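Local coordinates for galactose-binding like protein (Bacteroides thetaiotaomicron, PDB 7M1A) that is a SusE-like protein whose galactose-binding-like domain, a calcium-containing beta sandwich, probably takes part in recognising or breaking down glycans, at residues A[27-35]-A[168-176]. Sequence-based numbering, arbitrary orientation.
With CA (calcium ion), chain F.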
ATOM      1  N   GLU A  27       1.296   6.675  -0.535  1.00  6.11           N
ATOM      2  CA  GLU A  27       2.345   7.242   0.301  1.00  6.95           C
ATOM      3  C   GLU A  27       2.741   8.628  -0.210  1.00  6.68           C
ATOM      4  O   GLU A  27       3.352   9.371   0.521  1.00  7.82           O
ATOM      5  CB  GLU A  27       3.573   6.318   0.235  1.00  7.71           C
ATOM      6  CG  GLU A  27       3.433   4.973   0.992  1.00  7.49           C
ATOM      7  CD  GLU A  27       2.677   3.867   0.320  1.00  7.44           C
ATOM      8  OE1 GLU A  27       2.127   4.010  -0.816  1.00  9.10           O
ATOM      9  OE2 GLU A  27       2.721   2.745   0.942  1.00  8.28           O
ATOM     10  N   TYR A  28       2.408   8.956  -1.470  1.00  6.17           N
ATOM     11  CA  TYR A  28       2.777  10.280  -1.950  1.00  5.85           C
ATOM     12  C   TYR A  28       1.977  11.417  -1.315  1.00  6.43           C
ATOM     13  O   TYR A  28       2.395  12.595  -1.498  1.00  7.32           O
ATOM     14  CB  TYR A  28       2.641  10.307  -3.494  1.00  6.97           C
ATOM     15  CG  TYR A  28       3.546   9.362  -4.262  1.00  6.26           C
ATOM     16  CD1 TYR A  28       4.702   8.806  -3.699  1.00  8.10           C
ATOM     17  CD2 TYR A  28       3.218   8.988  -5.556  1.00  7.37           C
ATOM     18  CE1 TYR A  28       5.478   7.935  -4.441  1.00  8.91           C
ATOM     19  CE2 TYR A  28       4.016   8.157  -6.345  1.00  8.80           C
ATOM     20  CZ  TYR A  28       5.176   7.691  -5.785  1.00  8.22           C
ATOM     21  OH  TYR A  28       5.912   6.778  -6.492  1.00 11.32           O
ATOM     22  N   VAL A  29       0.848  11.092  -0.626  1.00  6.69           N
ATOM     23  CA  VAL A  29       0.084  12.173   0.011  1.00  5.92           C
ATOM     24  C   VAL A  29       0.525  12.372   1.459  1.00  5.41           C
ATOM     25  O   VAL A  29      -0.033  13.207   2.131  1.00  5.80           O
ATOM     26  CB  VAL A  29      -1.435  12.026  -0.123  1.00  5.21           C
ATOM     27  CG1 VAL A  29      -1.831  11.915  -1.595  1.00  7.18           C
ATOM     28  CG2 VAL A  29      -2.037  10.917   0.747  1.00  6.56           C
ATOM     29  N   TRP A  30       1.599  11.678   1.939  1.00  5.98           N
ATOM     30  CA  TRP A  30       2.236  12.021   3.208  1.00  4.64           C
ATOM     31  C   TRP A  30       3.765  12.057   3.084  1.00  6.13           C
ATOM     32  O   TRP A  30       4.432  11.781   4.048  1.00  7.37           O
ATOM     33  CB  TRP A  30       1.694  11.149   4.361  1.00  6.84           C
ATOM     34  CG  TRP A  30       1.919   9.681   4.151  1.00  5.75           C
ATOM     35  CD1 TRP A  30       3.089   8.999   4.296  1.00  7.17           C
ATOM     36  CD2 TRP A  30       0.872   8.704   3.943  1.00  5.18           C
ATOM     37  NE1 TRP A  30       2.868   7.633   4.112  1.00  7.43           N
ATOM     38  CE2 TRP A  30       1.506   7.406   3.924  1.00  6.04           C
ATOM     39  CE3 TRP A  30      -0.534   8.775   3.776  1.00  6.02           C
ATOM     40  CZ2 TRP A  30       0.813   6.223   3.754  1.00  7.02           C
ATOM     41  CZ3 TRP A  30      -1.213   7.581   3.641  1.00  6.27           C
ATOM     42  CH2 TRP A  30      -0.563   6.348   3.660  1.00  5.84           C
ATOM     43  N   ASN A  31       4.242  12.472   1.903  1.00  6.25           N
ATOM     44  CA  ASN A  31       5.669  12.609   1.689  1.00  6.92           C
ATOM     45  C   ASN A  31       6.204  13.984   2.057  1.00  7.56           C
ATOM     46  O   ASN A  31       7.380  14.192   1.840  1.00 10.88           O
ATOM     47  CB  ASN A  31       6.031  12.094   0.280  1.00  6.06           C
ATOM     48  CG  ASN A  31       5.544  13.039  -0.820  1.00  6.97           C
ATOM     49  OD1 ASN A  31       4.892  14.055  -0.527  1.00  7.99           O
ATOM     50  ND2 ASN A  31       5.713  12.630  -2.079  1.00  8.54           N
ATOM     51  N   GLY A  32       5.387  14.895   2.600  1.00  8.22           N
ATOM     52  CA  GLY A  32       5.836  16.243   3.008  1.00  9.82           C
ATOM     53  C   GLY A  32       5.957  17.206   1.830  1.00 10.22           C
ATOM     54  O   GLY A  32       6.521  18.305   2.053  1.00 16.11           O
ATOM     55  N   ARG A  33       5.586  16.725   0.615  1.00  8.23           N
ATOM     56  CA  ARG A  33       5.730  17.613  -0.535  1.00  8.72           C
ATOM     57  C   ARG A  33       4.345  17.930  -1.077  1.00  9.23           C
ATOM     58  O   ARG A  33       3.474  17.073  -1.248  1.00  8.46           O
ATOM     59  CB  ARG A  33       6.595  16.985  -1.662  1.00 10.05           C
ATOM     60  CG  ARG A  33       8.015  16.782  -1.184  1.00 11.81           C
ATOM     61  CD  ARG A  33       8.902  16.396  -2.364  1.00 18.93           C
ATOM     62  NE  ARG A  33       8.665  14.876  -2.380  1.00 13.15           N
ATOM     63  CZ  ARG A  33       9.376  13.888  -1.722  1.00 15.36           C
ATOM     64  NH1 ARG A  33      10.186  14.160  -0.707  1.00 17.85           N
ATOM     65  NH2 ARG A  33       9.157  12.605  -2.055  1.00 16.56           N
ATOM     66  N   ILE A  34       4.124  19.232  -1.362  1.00  7.94           N
ATOM     67  CA  ILE A  34       2.883  19.683  -1.945  1.00  8.26           C
ATOM     68  C   ILE A  34       3.233  19.975  -3.408  1.00  9.10           C
ATOM     69  O   ILE A  34       3.961  20.947  -3.709  1.00 11.38           O
ATOM     70  CB  ILE A  34       2.332  20.940  -1.211  1.00  9.58           C
ATOM     71  CG1 ILE A  34       1.903  20.572   0.219  1.00 14.28           C
ATOM     72  CG2 ILE A  34       1.175  21.570  -1.978  1.00 12.64           C
ATOM     73  CD1 ILE A  34       1.866  21.796   1.116  1.00 13.26           C
ATOM     74  N   SER A  35       2.832  19.068  -4.303  1.00  8.00           N
ATOM     75  CA  SER A  35       3.426  18.944  -5.642  1.00  9.85           C
ATOM     76  C   SER A  35       2.449  19.303  -6.749  1.00  9.60           C
ATOM     77  O   SER A  35       1.216  19.377  -6.517  1.00  9.54           O
ATOM     78  CB  SER A  35       3.977  17.541  -5.903  1.00  8.92           C
ATOM     79  OG  SER A  35       4.782  17.125  -4.839  1.00 10.22           O
ATOM     80  N   ILE A 168     -11.133  10.655  -6.974  1.00  7.00           N
ATOM     81  CA  ILE A 168     -10.385  11.649  -6.224  1.00  7.09           C
ATOM     82  C   ILE A 168      -8.902  11.622  -6.616  1.00  6.34           C
ATOM     83  O   ILE A 168      -8.293  10.561  -6.792  1.00  7.89           O
ATOM     84  CB  ILE A 168     -10.572  11.478  -4.682  1.00  6.88           C
ATOM     85  CG1 ILE A 168      -9.883  12.585  -3.873  1.00  8.01           C
ATOM     86  CG2 ILE A 168     -10.121  10.075  -4.244  1.00  8.84           C
ATOM     87  CD1 ILE A 168     -10.230  12.582  -2.411  1.00  8.66           C
ATOM     88  N   CYS A 169      -8.274  12.816  -6.685  1.00  7.03           N
ATOM     89  CA  CYS A 169      -6.819  12.917  -6.753  1.00  7.01           C
ATOM     90  C   CYS A 169      -6.423  14.147  -5.897  1.00  6.92           C
ATOM     91  O   CYS A 169      -7.138  15.148  -5.853  1.00  7.26           O
ATOM     92  CB  CYS A 169      -6.345  13.079  -8.205  1.00  9.18           C
ATOM     93  SG  CYS A 169      -6.924  14.541  -9.101  1.00  9.49           S
ATOM     94  N   PHE A 170      -5.236  14.103  -5.306  1.00  6.41           N
ATOM     95  CA  PHE A 170      -4.701  15.216  -4.539  1.00  7.09           C
ATOM     96  C   PHE A 170      -3.227  14.933  -4.228  1.00  5.92           C
ATOM     97  O   PHE A 170      -2.762  13.787  -4.486  1.00  6.75           O
ATOM     98  CB  PHE A 170      -5.489  15.575  -3.272  1.00  7.76           C
ATOM     99  CG  PHE A 170      -5.448  14.538  -2.199  1.00  5.52           C
ATOM    100  CD1 PHE A 170      -6.261  13.382  -2.305  1.00  7.23           C
ATOM    101  CD2 PHE A 170      -4.662  14.688  -1.077  1.00  6.95           C
ATOM    102  CE1 PHE A 170      -6.280  12.420  -1.288  1.00  7.32           C
ATOM    103  CE2 PHE A 170      -4.675  13.705  -0.057  1.00  6.46           C
ATOM    104  CZ  PHE A 170      -5.464  12.578  -0.202  1.00  7.71           C
ATOM    105  N   THR A 171      -2.484  15.945  -3.699  1.00  6.69           N
ATOM    106  CA  THR A 171      -1.042  15.813  -3.553  1.00  5.92           C
ATOM    107  C   THR A 171      -0.588  15.567  -2.104  1.00  6.05           C
ATOM    108  O   THR A 171       0.511  14.939  -1.946  1.00  6.95           O
ATOM    109  CB  THR A 171      -0.276  17.002  -4.151  1.00  7.00           C
ATOM    110  OG1 THR A 171       1.132  16.775  -4.006  1.00  8.27           O
ATOM    111  CG2 THR A 171      -0.576  18.336  -3.472  1.00  8.19           C
ATOM    112  N   GLU A 172      -1.263  16.075  -1.059  1.00  6.09           N
ATOM    113  CA  GLU A 172      -0.720  15.967   0.295  1.00  6.13           C
ATOM    114  C   GLU A 172      -1.858  16.173   1.281  1.00  5.36           C
ATOM    115  O   GLU A 172      -2.786  16.964   1.002  1.00  6.49           O
ATOM    116  CB  GLU A 172       0.372  17.038   0.568  1.00  7.31           C
ATOM    117  CG  GLU A 172       1.175  16.849   1.852  1.00  6.79           C
ATOM    118  CD  GLU A 172       2.068  15.603   1.891  1.00  6.64           C
ATOM    119  OE1 GLU A 172       2.271  14.951   0.850  1.00  7.45           O
ATOM    120  OE2 GLU A 172       2.634  15.348   2.957  1.00  6.50           O
ATOM    121  N   LEU A 173      -1.761  15.512   2.442  1.00  5.86           N
ATOM    122  CA  LEU A 173      -2.603  15.857   3.578  1.00  6.51           C
ATOM    123  C   LEU A 173      -1.710  15.978   4.795  1.00  5.38           C
ATOM    124  O   LEU A 173      -0.560  15.503   4.776  1.00  6.07           O
ATOM    125  CB  LEU A 173      -3.787  14.882   3.744  1.00  6.44           C
ATOM    126  CG  LEU A 173      -3.494  13.389   3.660  1.00  6.88           C
ATOM    127  CD1 LEU A 173      -2.678  12.970   4.873  1.00  8.99           C
ATOM    128  CD2 LEU A 173      -4.822  12.639   3.572  1.00  7.68           C
ATOM    129  N   THR A 174      -2.221  16.632   5.859  1.00  6.84           N
ATOM    130  CA  THR A 174      -1.466  16.747   7.094  1.00  5.66           C
ATOM    131  C   THR A 174      -2.464  16.620   8.242  1.00  6.26           C
ATOM    132  O   THR A 174      -3.555  17.197   8.182  1.00  7.07           O
ATOM    133  CB  THR A 174      -0.749  18.105   7.185  1.00  6.66           C
ATOM    134  OG1 THR A 174       0.123  18.178   6.030  1.00  7.15           O
ATOM    135  CG2 THR A 174       0.106  18.240   8.427  1.00  7.22           C
ATOM    136  N   PHE A 175      -2.046  15.913   9.307  1.00  7.55           N
ATOM    137  CA  PHE A 175      -2.790  15.895  10.561  1.00  8.18           C
ATOM    138  C   PHE A 175      -1.926  16.527  11.666  1.00  7.32           C
ATOM    139  O   PHE A 175      -0.705  16.366  11.703  1.00  7.52           O
ATOM    140  CB  PHE A 175      -3.133  14.496  11.068  1.00  8.53           C
ATOM    141  CG  PHE A 175      -4.159  13.803  10.220  1.00  7.72           C
ATOM    142  CD1 PHE A 175      -3.853  13.166   8.994  1.00  8.40           C
ATOM    143  CD2 PHE A 175      -5.479  13.857  10.603  1.00 10.08           C
ATOM    144  CE1 PHE A 175      -4.859  12.587   8.221  1.00 12.23           C
ATOM    145  CE2 PHE A 175      -6.477  13.272   9.813  1.00 12.36           C
ATOM    146  CZ  PHE A 175      -6.189  12.616   8.614  1.00 12.20           C
ATOM    147  N   TRP A 176      -2.595  17.229  12.583  1.00  8.29           N
ATOM    148  CA  TRP A 176      -1.991  17.713  13.809  1.00  7.01           C
ATOM    149  C   TRP A 176      -2.770  17.109  14.987  1.00  7.56           C
ATOM    150  O   TRP A 176      -3.960  16.897  14.832  1.00  8.43           O
ATOM    151  CB  TRP A 176      -1.950  19.270  13.859  1.00  6.31           C
ATOM    152  CG  TRP A 176      -1.121  19.975  12.841  1.00  7.04           C
ATOM    153  CD1 TRP A 176       0.152  20.469  13.008  1.00  7.22           C
ATOM    154  CD2 TRP A 176      -1.482  20.208  11.455  1.00  5.60           C
ATOM    155  NE1 TRP A 176       0.560  21.023  11.855  1.00  7.11           N
ATOM    156  CE2 TRP A 176      -0.394  20.926  10.885  1.00  5.70           C
ATOM    157  CE3 TRP A 176      -2.617  19.983  10.645  1.00  7.03           C
ATOM    158  CZ2 TRP A 176      -0.437  21.445   9.601  1.00  7.05           C
ATOM    159  CZ3 TRP A 176      -2.664  20.505   9.357  1.00  8.88           C
ATOM    160  CH2 TRP A 176      -1.573  21.230   8.826  1.00  6.15           C
TER
HETATM  161 CA    CA F 404       2.744  14.838  -1.405  1.00  8.73          CA
HETATM  162  O   HOH W   1       3.775  14.991  -3.510  1.00  9.40           O
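A calcium site of the kind found in galactose-binding-like domains joins Tyr28, Asn31 and Arg33 to Thr171 and Glu172. The ion takes backbone O of Tyr28, Arg33 and Thr171, Asn31 OD1, Glu172 OE1 and one water, all oxygens, as calcium prefers. Glu172 sends CG anti to its backbone N (chi1 -169°) and bends at chi2 (66°), bringing its carboxylate back to the loop; OE2 accepts from Gly32 N at 2.8 Å, met from above the carboxylate plane, and forms a salt bridge with Lys5 NZ. The positive phi of Gly32 (79°) comes easily to glycine. Asn31 OD1 also closes an Asx turn with Arg33 N (3.0 Å). Thr171 OG1 accepts from Ser35 N at 2.9 Å and donates to Val43 O, as a hydroxyl can; a valine here would probably leave Ser35 N without its acceptor and Val43 O without its donor. Nearby, Val29 lays CG1 over a face of the Phe170 ring, 4.0 Å from its centroid, while Leu173 N donates a hydrogen bond to Val29 O (2.9 Å). Thr171 and Glu172 form a classic beta bulge opposite Trp74 in strand 70-74, and Leu45 of strand 45-46 packs against Val29 and Phe170.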